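Local coordinates for protein leucine aminopeptidase (Legionella pneumophila, PDB 5GNE) that probably acts as a zinc-dependent aminopeptidase of the M28 family, removing residues from the amino ends of peptides, at residues A[263-268]-A[359-364]. Sequence-based numbering, arbitrary orientation.
Sequences MQLDQA and VNFTKL. With ZN (zinc ion), chain D.
A268 lies closest to F361, their CA atoms 6.5 Å apart, while M263 and L364 stand 10.2 Å apart, so the chain at the end of strand 259-264 draws nearer to helix 355-373 as it turns into the loop. F361 buries the largest share. With CG beside its backbone N and anti to the carbonyl carbon (chi1 -79°), A268 CB sits over one face of its ring, 3.7 Å from the centroid and 16° off the normal: a CH-pi contact. A268 O stands above the ring plane on that same side, just beyond the rim, 3.2 Å from F361 CD1. L265 brings its CD2 obliquely to within 4.1 Å of F361 CD2, the two side chains passing alongside one another from opposite backbones. Toward the strand, CE of M263 meets CG of L364 at 4.2 Å, and P331 of the neighbouring strand touches M263, F361 and L364. On D266, both carboxylate oxygens bind zinc, OD1 at 2.0 Å and OD2 at a longer 2.5 Å; H191 and D204 complete this metal's protein ligands. Dispersion and CH-pi contact through L265 and A268 would thus tie the metal-binding loop to the helix, D266 itself taking no part in that packing.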
loop_
_atom_site.group_PDB
_atom_site.type_symbol
_atom_site.label_atom_id
_atom_site.label_comp_id
_atom_site.label_asym_id
_atom_site.label_seq_id
_atom_site.Cartn_x
_atom_site.Cartn_y
_atom_site.Cartn_z
ATOM N N MET A 263 -0.425 -6.317 -5.190
ATOM C CA MET A 263 -0.121 -5.017 -5.794
ATOM C C MET A 263 -0.265 -3.903 -4.784
ATOM O O MET A 263 -1.266 -3.821 -4.087
ATOM C CB MET A 263 -1.047 -4.717 -6.946
ATOM C CG MET A 263 -0.799 -3.324 -7.638
ATOM S SD MET A 263 -1.770 -3.110 -9.088
ATOM C CE MET A 263 -0.717 -3.881 -10.212
ATOM N N GLN A 264 0.757 -3.053 -4.708
ATOM C CA GLN A 264 0.720 -1.882 -3.844
ATOM C C GLN A 264 0.628 -0.634 -4.665
ATOM O O GLN A 264 1.437 -0.403 -5.586
ATOM C CB GLN A 264 1.946 -1.820 -2.944
ATOM C CG GLN A 264 2.072 -0.556 -2.137
ATOM C CD GLN A 264 1.079 -0.409 -1.007
ATOM O OE1 GLN A 264 0.199 -1.248 -0.807
ATOM N NE2 GLN A 264 1.223 0.692 -0.243
ATOM N N LEU A 265 -0.353 0.182 -4.318
ATOM C CA LEU A 265 -0.574 1.453 -4.966
ATOM C C LEU A 265 -0.281 2.560 -3.980
ATOM O O LEU A 265 -1.128 2.912 -3.167
ATOM C CB LEU A 265 -2.012 1.535 -5.462
ATOM C CG LEU A 265 -2.335 0.511 -6.563
ATOM C CD1 LEU A 265 -3.833 0.369 -6.753
ATOM C CD2 LEU A 265 -1.670 0.930 -7.895
ATOM N N ASP A 266 0.916 3.117 -4.058
ATOM C CA ASP A 266 1.280 4.231 -3.218
ATOM C C ASP A 266 1.832 5.349 -4.125
ATOM O O ASP A 266 2.928 5.232 -4.675
ATOM C CB ASP A 266 2.278 3.736 -2.173
ATOM C CG ASP A 266 2.442 4.672 -1.019
ATOM O OD1 ASP A 266 1.854 5.774 -1.039
ATOM O OD2 ASP A 266 3.142 4.276 -0.063
ATOM N N GLN A 267 1.091 6.456 -4.199
ATOM C CA GLN A 267 1.332 7.556 -5.157
ATOM C C GLN A 267 1.176 7.121 -6.602
ATOM O O GLN A 267 2.132 6.673 -7.242
ATOM C CB GLN A 267 2.695 8.186 -4.958
ATOM C CG GLN A 267 2.786 8.864 -3.634
ATOM C CD GLN A 267 4.206 9.096 -3.227
ATOM O OE1 GLN A 267 4.957 9.771 -3.926
ATOM N NE2 GLN A 267 4.588 8.542 -2.091
ATOM N N ALA A 268 -0.067 7.175 -7.073
ATOM C CA ALA A 268 -0.393 6.810 -8.449
ATOM C C ALA A 268 -0.853 7.983 -9.318
ATOM O O ALA A 268 -1.500 7.762 -10.345
ATOM C CB ALA A 268 -1.446 5.742 -8.448
ATOM N N VAL A 359 -5.755 7.046 -14.446
ATOM C CA VAL A 359 -6.472 6.173 -15.360
ATOM C C VAL A 359 -5.531 5.057 -15.820
ATOM O O VAL A 359 -5.926 3.905 -15.867
ATOM C CB VAL A 359 -7.027 6.929 -16.605
ATOM C CG1 VAL A 359 -7.417 5.933 -17.697
ATOM C CG2 VAL A 359 -8.223 7.790 -16.236
ATOM N N ASN A 360 -4.277 5.383 -16.128
ATOM C CA ASN A 360 -3.329 4.345 -16.547
ATOM C C ASN A 360 -3.040 3.317 -15.434
ATOM O O ASN A 360 -2.985 2.121 -15.707
ATOM C CB ASN A 360 -2.029 4.961 -17.065
ATOM C CG ASN A 360 -2.168 5.534 -18.499
ATOM O OD1 ASN A 360 -3.085 5.166 -19.256
ATOM N ND2 ASN A 360 -1.242 6.420 -18.872
ATOM N N PHE A 361 -2.864 3.768 -14.187
ATOM C CA PHE A 361 -2.746 2.829 -13.058
ATOM C C PHE A 361 -4.006 1.976 -12.886
ATOM O O PHE A 361 -3.916 0.784 -12.581
ATOM C CB PHE A 361 -2.462 3.566 -11.753
ATOM C CG PHE A 361 -1.034 3.990 -11.590
ATOM C CD1 PHE A 361 -0.612 5.230 -12.043
ATOM C CD2 PHE A 361 -0.110 3.144 -11.000
ATOM C CE1 PHE A 361 0.717 5.634 -11.911
ATOM C CE2 PHE A 361 1.219 3.545 -10.851
ATOM C CZ PHE A 361 1.632 4.793 -11.310
ATOM N N THR A 362 -5.178 2.559 -13.120
ATOM C CA THR A 362 -6.395 1.744 -13.126
ATOM C C THR A 362 -6.374 0.689 -14.219
ATOM O O THR A 362 -6.712 -0.471 -13.968
ATOM C CB THR A 362 -7.668 2.616 -13.287
ATOM O OG1 THR A 362 -7.616 3.658 -12.317
ATOM C CG2 THR A 362 -8.918 1.810 -13.043
ATOM N N LYS A 363 -5.928 1.073 -15.417
ATOM C CA LYS A 363 -5.766 0.094 -16.486
ATOM C C LYS A 363 -4.840 -1.026 -16.039
ATOM O O LYS A 363 -5.198 -2.213 -16.133
ATOM C CB LYS A 363 -5.236 0.743 -17.755
ATOM C CG LYS A 363 -6.272 1.567 -18.495
ATOM C CD LYS A 363 -5.718 2.250 -19.741
ATOM C CE LYS A 363 -6.867 2.881 -20.529
ATOM N NZ LYS A 363 -6.437 3.818 -21.571
ATOM N N LEU A 364 -3.670 -0.649 -15.528
ATOM C CA LEU A 364 -2.698 -1.633 -15.090
ATOM C C LEU A 364 -3.280 -2.593 -14.080
ATOM O O LEU A 364 -3.211 -3.790 -14.264
ATOM C CB LEU A 364 -1.475 -0.946 -14.496
ATOM C CG LEU A 364 -0.454 -1.935 -13.930
ATOM C CD1 LEU A 364 0.041 -2.876 -15.005
ATOM C CD2 LEU A 364 0.706 -1.163 -13.311
HETATM ZN ZN ZN D . 2.523 6.588 0.646
#